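Local coordinates for protein tRNA (Adenine(22)-N(1))-methyltransferase (Mycoplasma capricolum subsp. capricolum, PDB 6QE6) that probably methylates N1 of adenine 22 in tRNA, and is seen here with the cofactor product S-adenosyl-L-homocysteine bound, at residues Leu22-Arg25 with Leu26-Ala30; Leu49-Tyr52 with Leu53-Asn57; Asn223-Lys226 with Tyr227-Gln231. One frame throughout, in Å; residues are numbered along the deposited sequence.

In the fold
From the N terminus, contact 1 (22-30) spans the N-cap and first turns of helix 24-31, which leads into strand 36-42. Contact 2 (49-57) follows on helix 48-55, between strands 36-42 and 59-66 of the class I methyltransferase sheet. Both helices pack on the sheet and on each other: Leu-22 and Ala-30 of contact 1 lie against the ring of Tyr-52 in contact 2. Contact 3 (223-231) comes much later, at the start of helix 225-244, with its centre about 39 Å from that of contact 1 and on the opposite side of the chain's centre. All three are local helix turns in series; they neither nest nor cross, and none closes a long loop.

Contact 1 (Leu22-Arg25 with Leu26-Ala30); sequences LSFR and LNQVA. With SAH (S-adenosyl-L-homocysteine), chain C.
The ring of Phe-24 overlaps the side-chain amide of Gln-28, one turn further along helix 24-31, which packs on the sheet of this class I (Rossmann-like) methyltransferase. Gln-28 OE1 sits over one face of the ring, offset toward the rim, and comes to 3.3 Å from Phe-24 CE1. The ring and amide planes are 26° apart, so the amide lies tilted across the ring, with OE1 as its atom over the face. A bend in the glutamine chain (chi2 -40°) brings the amide to the ring, while its CG adds a CH-pi contact over the ring face. OE1 also accepts a weak hydrogen bond from Lys-31 NZ.

Ser-23 holds the N-cap position, and its carbonyl O accepts from Asn-27 N at 2.9 Å in the first helical bond. The amides of Phe-24 and Arg-25, at the very start of the helix, are taken by the carboxylate of Glu-164, a charge that the helix end would be expected to favour. Ahead of the cap, Leu-22 folds down on the helix. Its CB is 3.2 Å from Asn-27 OD1 and 3.9 Å from Leu-26 CB, the two leucine side chains crossing at about a right angle. Further out, Leu-22 CD1 reaches Ala-30 CB at 4.1 Å.

Arg-25 ends at the cofactor, its guanidinium beside the ligand carboxylate. Its CG stands between the backbone N and the carbonyl carbon (chi1 59°), which sends the chain back past the cap, where Ser-23 OG lies 4.1 Å above the guanidinium plane, over its centre. Leu-26 CD1 and CD2 also come near the ligand carboxylate. That carboxylate places O at the guanidinium edge, in its plane, and OXT 3.3 Å from Arg-25 NH1 in a weak hydrogen bond.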
loop_
_atom_site.group_PDB
_atom_site.type_symbol
_atom_site.label_atom_id
_atom_site.label_comp_id
_atom_site.label_asym_id
_atom_site.label_seq_id
_atom_site.Cartn_x
_atom_site.Cartn_y
_atom_site.Cartn_z
ATOM N N LEU A 22 8.093 -9.802 -11.960
ATOM C CA LEU A 22 7.734 -9.025 -10.783
ATOM C C LEU A 22 8.792 -9.182 -9.694
ATOM O O LEU A 22 9.343 -10.271 -9.491
ATOM C CB LEU A 22 6.369 -9.454 -10.244
ATOM C CG LEU A 22 5.145 -9.318 -11.171
ATOM C CD1 LEU A 22 3.886 -9.646 -10.422
ATOM C CD2 LEU A 22 5.055 -7.935 -11.788
ATOM N N SER A 23 9.079 -8.077 -9.010
ATOM C CA SER A 23 9.829 -8.118 -7.768
ATOM C C SER A 23 9.015 -8.837 -6.685
ATOM O O SER A 23 7.805 -9.055 -6.823
ATOM C CB SER A 23 10.186 -6.701 -7.320
ATOM O OG SER A 23 9.036 -5.990 -6.905
ATOM N N PHE A 24 9.696 -9.196 -5.588
ATOM C CA PHE A 24 9.039 -9.906 -4.494
ATOM C C PHE A 24 7.820 -9.147 -3.989
ATOM O O PHE A 24 6.755 -9.740 -3.766
ATOM C CB PHE A 24 10.012 -10.152 -3.337
ATOM C CG PHE A 24 9.400 -10.910 -2.182
ATOM C CD1 PHE A 24 9.171 -12.276 -2.264
ATOM C CD2 PHE A 24 9.032 -10.251 -1.014
ATOM C CE1 PHE A 24 8.599 -12.970 -1.201
ATOM C CE2 PHE A 24 8.449 -10.945 0.037
ATOM C CZ PHE A 24 8.246 -12.301 -0.059
ATOM N N ARG A 25 7.953 -7.832 -3.784
ATOM C CA ARG A 25 6.812 -7.104 -3.228
ATOM C C ARG A 25 5.654 -7.021 -4.221
ATOM O O ARG A 25 4.486 -7.069 -3.801
ATOM C CB ARG A 25 7.226 -5.713 -2.760
ATOM C CG ARG A 25 7.808 -4.836 -3.821
ATOM C CD ARG A 25 8.385 -3.608 -3.177
ATOM N NE ARG A 25 9.617 -3.232 -3.846
ATOM C CZ ARG A 25 9.664 -2.395 -4.870
ATOM N NH1 ARG A 25 8.529 -1.844 -5.327
ATOM N NH2 ARG A 25 10.839 -2.117 -5.431
ATOM N N LEU A 26 5.946 -6.937 -5.533
ATOM C CA LEU A 26 4.866 -6.937 -6.521
ATOM C C LEU A 26 4.202 -8.300 -6.609
ATOM O O LEU A 26 2.983 -8.386 -6.809
ATOM C CB LEU A 26 5.388 -6.492 -7.892
ATOM C CG LEU A 26 5.532 -4.965 -8.010
ATOM C CD1 LEU A 26 5.584 -4.514 -9.451
ATOM C CD2 LEU A 26 4.394 -4.239 -7.269
ATOM N N ASN A 27 4.966 -9.379 -6.440
ATOM C CA ASN A 27 4.316 -10.678 -6.392
ATOM C C ASN A 27 3.388 -10.787 -5.201
ATOM O O ASN A 27 2.366 -11.473 -5.282
ATOM C CB ASN A 27 5.338 -11.800 -6.358
ATOM C CG ASN A 27 5.596 -12.355 -7.722
ATOM O OD1 ASN A 27 6.600 -12.013 -8.375
ATOM N ND2 ASN A 27 4.664 -13.189 -8.200
ATOM N N GLN A 28 3.713 -10.119 -4.096
ATOM C CA GLN A 28 2.837 -10.192 -2.933
ATOM C C GLN A 28 1.496 -9.547 -3.231
ATOM O O GLN A 28 0.455 -10.079 -2.841
ATOM C CB GLN A 28 3.495 -9.553 -1.711
ATOM C CG GLN A 28 4.786 -10.258 -1.241
ATOM C CD GLN A 28 4.689 -11.768 -1.325
ATOM O OE1 GLN A 28 5.438 -12.415 -2.065
ATOM N NE2 GLN A 28 3.759 -12.338 -0.585
ATOM N N VAL A 29 1.504 -8.420 -3.953
ATOM C CA VAL A 29 0.260 -7.811 -4.415
ATOM C C VAL A 29 -0.511 -8.756 -5.350
ATOM O O VAL A 29 -1.747 -8.856 -5.282
ATOM C CB VAL A 29 0.556 -6.462 -5.095
ATOM C CG1 VAL A 29 -0.675 -5.958 -5.823
ATOM C CG2 VAL A 29 1.000 -5.451 -4.082
ATOM N N ALA A 30 0.197 -9.456 -6.242
ATOM C CA ALA A 30 -0.493 -10.274 -7.237
ATOM C C ALA A 30 -1.193 -11.475 -6.605
ATOM O O ALA A 30 -2.242 -11.907 -7.102
ATOM C CB ALA A 30 0.491 -10.728 -8.316
HETATM N N SAH C . 4.444 0.566 -9.457
HETATM C CA SAH C . 5.874 0.301 -9.570
HETATM C CB SAH C . 6.652 1.605 -9.803
HETATM C CG SAH C . 6.664 2.620 -8.658
HETATM S SD SAH C . 7.736 4.035 -9.021
HETATM C C SAH C . 6.414 -0.418 -8.331
HETATM O O SAH C . 5.799 -0.386 -7.260
HETATM O OXT SAH C . 7.480 -1.045 -8.369
HETATM C "C5'" SAH C . 6.410 5.206 -8.648
HETATM C "C4'" SAH C . 5.620 5.591 -9.895
HETATM O "O4'" SAH C . 4.474 6.311 -9.507
HETATM C "C3'" SAH C . 6.398 6.513 -10.816
HETATM O "O3'" SAH C . 6.363 6.002 -12.128
HETATM C "C2'" SAH C . 5.659 7.840 -10.761
HETATM O "O2'" SAH C . 5.674 8.437 -12.029
HETATM C "C1'" SAH C . 4.268 7.421 -10.343
HETATM N N9 SAH C . 3.550 8.438 -9.574
HETATM C C8 SAH C . 4.061 9.279 -8.628
HETATM N N7 SAH C . 3.039 10.045 -8.158
HETATM C C5 SAH C . 1.906 9.700 -8.780
HETATM C C6 SAH C . 0.606 10.169 -8.680
HETATM N N6 SAH C . 0.296 11.147 -7.831
HETATM N N1 SAH C . -0.366 9.610 -9.477
HETATM C C2 SAH C . -0.056 8.592 -10.358
HETATM N N3 SAH C . 1.243 8.139 -10.446
HETATM C C4 SAH C . 2.207 8.685 -9.669
#

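Contact 2 (Leu49-Tyr52 with Leu53-Asn57); sequences LPIY and LVQNN
Tyr-52 and Asn-56 stack one helical turn apart, with the amide laid over the ring. Asn-56 ND2 stands above the centre of one ring face, 3.8 Å from Tyr-52 CE1, and the ring and amide planes are only 18° apart. The same ND2 gives a hydrogen bond of 3.1 Å to Tyr-52 O, and this second hold fixes how the amide is turned. Tyr-52 O also accepts from Asn-56 N at 3.0 Å, so one carbonyl grips both the backbone and the side chain of the residue that first leaves helical geometry. The asparagine gets there with CG anti to its carbonyl carbon (chi1 -73°), reaching back alongside the last turn.

The other pairs four residues apart meet by plain packing: Leu-49 and Leu-53 cross obliquely, Leu-49 CD1 to Leu-53 CG at 4.0 Å. Ile-51 and Gln-55 run side by side in one direction, with Ile-51 CG2 3.7 Å from Gln-55 OE1. Regular backbone bonds from Leu-53, Val-54 and Gln-55 to residues 49-51 carry these pairs.

Further out, the surroundings fix the helix on several sides. Leu-53 reaches Ile-39 of strand 36-42, Pro-50 packs on Ala-62 and Ala-64 of strand 59-66, and Leu-49 touches Val-29 of helix 24-31. Asn-57, with positive phi, is the C-prime residue of a Schellman motif: its N bonds to Val-54 O, and Lys-58 N to Leu-53 O. The whole is the capped end of a helix in a beta-alpha-beta crossover, the repeating unit of the Rossmann-like methyltransferase fold.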
loop_
_atom_site.group_PDB
_atom_site.type_symbol
_atom_site.label_atom_id
_atom_site.label_comp_id
_atom_site.label_asym_id
_atom_site.label_seq_id
_atom_site.Cartn_x
_atom_site.Cartn_y
_atom_site.Cartn_z
ATOM N N LEU A 49 3.159 -5.129 -13.616
ATOM C CA LEU A 49 2.113 -5.725 -12.784
ATOM C C LEU A 49 0.803 -5.899 -13.555
ATOM O O LEU A 49 0.234 -7.008 -13.517
ATOM C CB LEU A 49 1.926 -4.917 -11.494
ATOM C CG LEU A 49 0.750 -5.317 -10.587
ATOM C CD1 LEU A 49 0.923 -6.727 -10.054
ATOM C CD2 LEU A 49 0.562 -4.334 -9.409
ATOM N N PRO A 50 0.268 -4.886 -14.259
ATOM C CA PRO A 50 -0.900 -5.158 -15.118
ATOM C C PRO A 50 -0.666 -6.276 -16.116
ATOM O O PRO A 50 -1.550 -7.121 -16.306
ATOM C CB PRO A 50 -1.140 -3.812 -15.817
ATOM C CG PRO A 50 -0.655 -2.804 -14.855
ATOM C CD PRO A 50 0.540 -3.438 -14.171
ATOM N N ILE A 51 0.505 -6.299 -16.761
ATOM C CA ILE A 51 0.821 -7.348 -17.727
ATOM C C ILE A 51 0.780 -8.719 -17.061
ATOM O O ILE A 51 0.121 -9.642 -17.548
ATOM C CB ILE A 51 2.185 -7.068 -18.387
ATOM C CG1 ILE A 51 2.062 -5.912 -19.383
ATOM C CG2 ILE A 51 2.746 -8.318 -19.062
ATOM C CD1 ILE A 51 3.374 -5.246 -19.687
ATOM N N TYR A 52 1.467 -8.871 -15.926
ATOM C CA TYR A 52 1.446 -10.145 -15.209
ATOM C C TYR A 52 0.019 -10.586 -14.885
ATOM O O TYR A 52 -0.356 -11.743 -15.122
ATOM C CB TYR A 52 2.265 -10.038 -13.922
ATOM C CG TYR A 52 2.275 -11.309 -13.111
ATOM C CD1 TYR A 52 3.297 -12.242 -13.282
ATOM C CD2 TYR A 52 1.264 -11.589 -12.178
ATOM C CE1 TYR A 52 3.333 -13.424 -12.558
ATOM C CE2 TYR A 52 1.282 -12.784 -11.437
ATOM C CZ TYR A 52 2.333 -13.696 -11.636
ATOM O OH TYR A 52 2.406 -14.879 -10.929
ATOM N N LEU A 53 -0.787 -9.669 -14.321
ATOM C CA LEU A 53 -2.141 -10.010 -13.888
ATOM C C LEU A 53 -3.011 -10.447 -15.061
ATOM O O LEU A 53 -3.802 -11.392 -14.943
ATOM C CB LEU A 53 -2.780 -8.821 -13.172
ATOM C CG LEU A 53 -2.226 -8.439 -11.800
ATOM C CD1 LEU A 53 -2.838 -7.134 -11.376
ATOM C CD2 LEU A 53 -2.523 -9.523 -10.783
ATOM N N VAL A 54 -2.882 -9.773 -16.201
ATOM C CA VAL A 54 -3.658 -10.179 -17.368
ATOM C C VAL A 54 -3.153 -11.516 -17.911
ATOM O O VAL A 54 -3.944 -12.408 -18.229
ATOM C CB VAL A 54 -3.629 -9.073 -18.434
ATOM C CG1 VAL A 54 -4.025 -9.634 -19.798
ATOM C CG2 VAL A 54 -4.568 -7.948 -18.017
ATOM N N GLN A 55 -1.831 -11.688 -17.993
ATOM C CA GLN A 55 -1.278 -12.943 -18.501
ATOM C C GLN A 55 -1.725 -14.140 -17.672
ATOM O O GLN A 55 -1.935 -15.222 -18.218
ATOM C CB GLN A 55 0.248 -12.873 -18.542
ATOM C CG GLN A 55 0.776 -12.024 -19.688
ATOM C CD GLN A 55 2.287 -12.005 -19.771
ATOM O OE1 GLN A 55 2.979 -11.955 -18.750
ATOM N NE2 GLN A 55 2.810 -12.019 -20.994
ATOM N N ASN A 56 -1.890 -13.974 -16.365
ATOM C CA ASN A 56 -2.271 -15.090 -15.510
ATOM C C ASN A 56 -3.768 -15.135 -15.228
ATOM O O ASN A 56 -4.205 -15.890 -14.354
ATOM C CB ASN A 56 -1.470 -15.050 -14.213
ATOM C CG ASN A 56 -0.021 -15.468 -14.424
ATOM O OD1 ASN A 56 0.400 -16.545 -13.995
ATOM N ND2 ASN A 56 0.745 -14.622 -15.105
ATOM N N ASN A 57 -4.562 -14.376 -15.977
ATOM C CA ASN A 57 -6.022 -14.437 -15.895
ATOM C C ASN A 57 -6.533 -14.082 -14.492
ATOM O O ASN A 57 -7.587 -14.556 -14.056
ATOM C CB ASN A 57 -6.541 -15.812 -16.346
ATOM C CG ASN A 57 -5.769 -16.366 -17.552
ATOM O OD1 ASN A 57 -5.773 -15.775 -18.642
ATOM N ND2 ASN A 57 -5.101 -17.503 -17.358
#

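Contact 3 (Asn223-Lys226 with Tyr227-Gln231); sequences NNIK and YLEIQ
Lys-226 crosses Glu-229 at a slant in the first turn of helix 225-244, an N-capped helix start at the surface. Its CB lies 4.4 Å from Ile-230 CD1, at the side of the turn. CG passes at about 4.1 Å from Glu-229 OE2, and after a bend at chi2 CD keeps the same distance. The chi3 bend then brings CE to 3.4 Å from Glu-229 OE2, and a last bend at chi4 places the ammonium NZ equally far from that oxygen in a rather long salt bridge. Glu-229 meets it with an extended chain, and its other oxygen, OE1, lies 4.0 Å from Ile-225 CG2.

The backbone of the lysine is held at both ends. Lys-226 O accepts from Ile-230 N at 2.7 Å. On the inner side, Ile-230 packs on Ile-216 and Leu-217, and Tyr-227 also touches Leu-217, which ties this helix start to the end of helix 200-217. The cap itself is Asn-224: its OD1 takes Lys-226 N at 3.1 Å with an almost straight N-H (179°), although the donor stands well above the plane of the asparagine carbonyl.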
loop_
_atom_site.group_PDB
_atom_site.type_symbol
_atom_site.label_atom_id
_atom_site.label_comp_id
_atom_site.label_asym_id
_atom_site.label_seq_id
_atom_site.Cartn_x
_atom_site.Cartn_y
_atom_site.Cartn_z
ATOM N N ASN A 223 13.652 19.255 27.826
ATOM C CA ASN A 223 12.559 20.217 27.885
ATOM C C ASN A 223 11.946 20.516 26.520
ATOM O O ASN A 223 10.924 21.206 26.451
ATOM C CB ASN A 223 13.046 21.519 28.522
ATOM C CG ASN A 223 13.471 21.328 29.961
ATOM O OD1 ASN A 223 12.742 20.731 30.760
ATOM N ND2 ASN A 223 14.661 21.819 30.301
ATOM N N ASN A 224 12.560 20.047 25.439
ATOM C CA ASN A 224 11.924 20.100 24.135
ATOM C C ASN A 224 10.708 19.175 24.151
ATOM O O ASN A 224 10.748 18.084 24.733
ATOM C CB ASN A 224 12.936 19.680 23.059
ATOM C CG ASN A 224 12.488 20.003 21.638
ATOM O OD1 ASN A 224 11.297 20.131 21.347
ATOM N ND2 ASN A 224 13.459 20.119 20.736
ATOM N N ILE A 225 9.610 19.630 23.538
ATOM C CA ILE A 225 8.415 18.794 23.469
ATOM C C ILE A 225 8.668 17.520 22.660
ATOM O O ILE A 225 7.987 16.509 22.878
ATOM C CB ILE A 225 7.212 19.606 22.914
ATOM C CG1 ILE A 225 5.900 19.069 23.485
ATOM C CG2 ILE A 225 7.156 19.574 21.396
ATOM C CD1 ILE A 225 5.651 19.474 24.935
ATOM N N LYS A 226 9.655 17.534 21.747
ATOM C CA LYS A 226 9.956 16.337 20.957
ATOM C C LYS A 226 10.478 15.205 21.835
ATOM O O LYS A 226 10.205 14.033 21.548
ATOM C CB LYS A 226 10.966 16.652 19.840
ATOM C CG LYS A 226 10.317 17.138 18.546
ATOM C CD LYS A 226 10.120 15.975 17.541
ATOM C CE LYS A 226 8.784 16.057 16.769
ATOM N NZ LYS A 226 8.180 14.704 16.499
ATOM N N TYR A 227 11.217 15.536 22.903
ATOM C CA TYR A 227 11.706 14.521 23.832
ATOM C C TYR A 227 10.546 13.742 24.435
ATOM O O TYR A 227 10.569 12.509 24.498
ATOM C CB TYR A 227 12.539 15.184 24.934
ATOM C CG TYR A 227 13.254 14.222 25.862
ATOM C CD1 TYR A 227 12.574 13.563 26.880
ATOM C CD2 TYR A 227 14.624 13.984 25.726
ATOM C CE1 TYR A 227 13.234 12.672 27.733
ATOM C CE2 TYR A 227 15.297 13.105 26.575
ATOM C CZ TYR A 227 14.593 12.456 27.580
ATOM O OH TYR A 227 15.254 11.587 28.427
ATOM N N LEU A 228 9.527 14.459 24.904
ATOM C CA LEU A 228 8.355 13.803 25.470
ATOM C C LEU A 228 7.687 12.911 24.435
ATOM O O LEU A 228 7.387 11.743 24.707
ATOM C CB LEU A 228 7.386 14.863 25.995
ATOM C CG LEU A 228 6.006 14.400 26.446
ATOM C CD1 LEU A 228 6.110 13.533 27.703
ATOM C CD2 LEU A 228 5.125 15.615 26.690
ATOM N N GLU A 229 7.482 13.442 23.223
ATOM C CA GLU A 229 6.836 12.690 22.149
ATOM C C GLU A 229 7.643 11.455 21.765
ATOM O O GLU A 229 7.072 10.374 21.557
ATOM C CB GLU A 229 6.632 13.599 20.934
ATOM C CG GLU A 229 5.588 14.685 21.192
ATOM C CD GLU A 229 5.567 15.789 20.146
ATOM O OE1 GLU A 229 4.652 16.648 20.227
ATOM O OE2 GLU A 229 6.456 15.807 19.259
ATOM N N ILE A 230 8.972 11.598 21.681
ATOM C CA ILE A 230 9.842 10.475 21.333
ATOM C C ILE A 230 9.853 9.434 22.447
ATOM O O ILE A 230 9.820 8.223 22.183
ATOM C CB ILE A 230 11.261 10.983 21.021
ATOM C CG1 ILE A 230 11.267 11.722 19.682
ATOM C CG2 ILE A 230 12.238 9.831 20.984
ATOM C CD1 ILE A 230 12.478 12.556 19.472
ATOM N N GLN A 231 9.906 9.886 23.705
ATOM C CA GLN A 231 9.794 8.983 24.846
ATOM C C GLN A 231 8.486 8.199 24.808
ATOM O O GLN A 231 8.441 7.019 25.188
ATOM C CB GLN A 231 9.907 9.788 26.144
ATOM C CG GLN A 231 9.816 8.970 27.426
ATOM C CD GLN A 231 11.167 8.384 27.860
ATOM O OE1 GLN A 231 11.611 7.348 27.331
ATOM N NE2 GLN A 231 11.826 9.048 28.829
#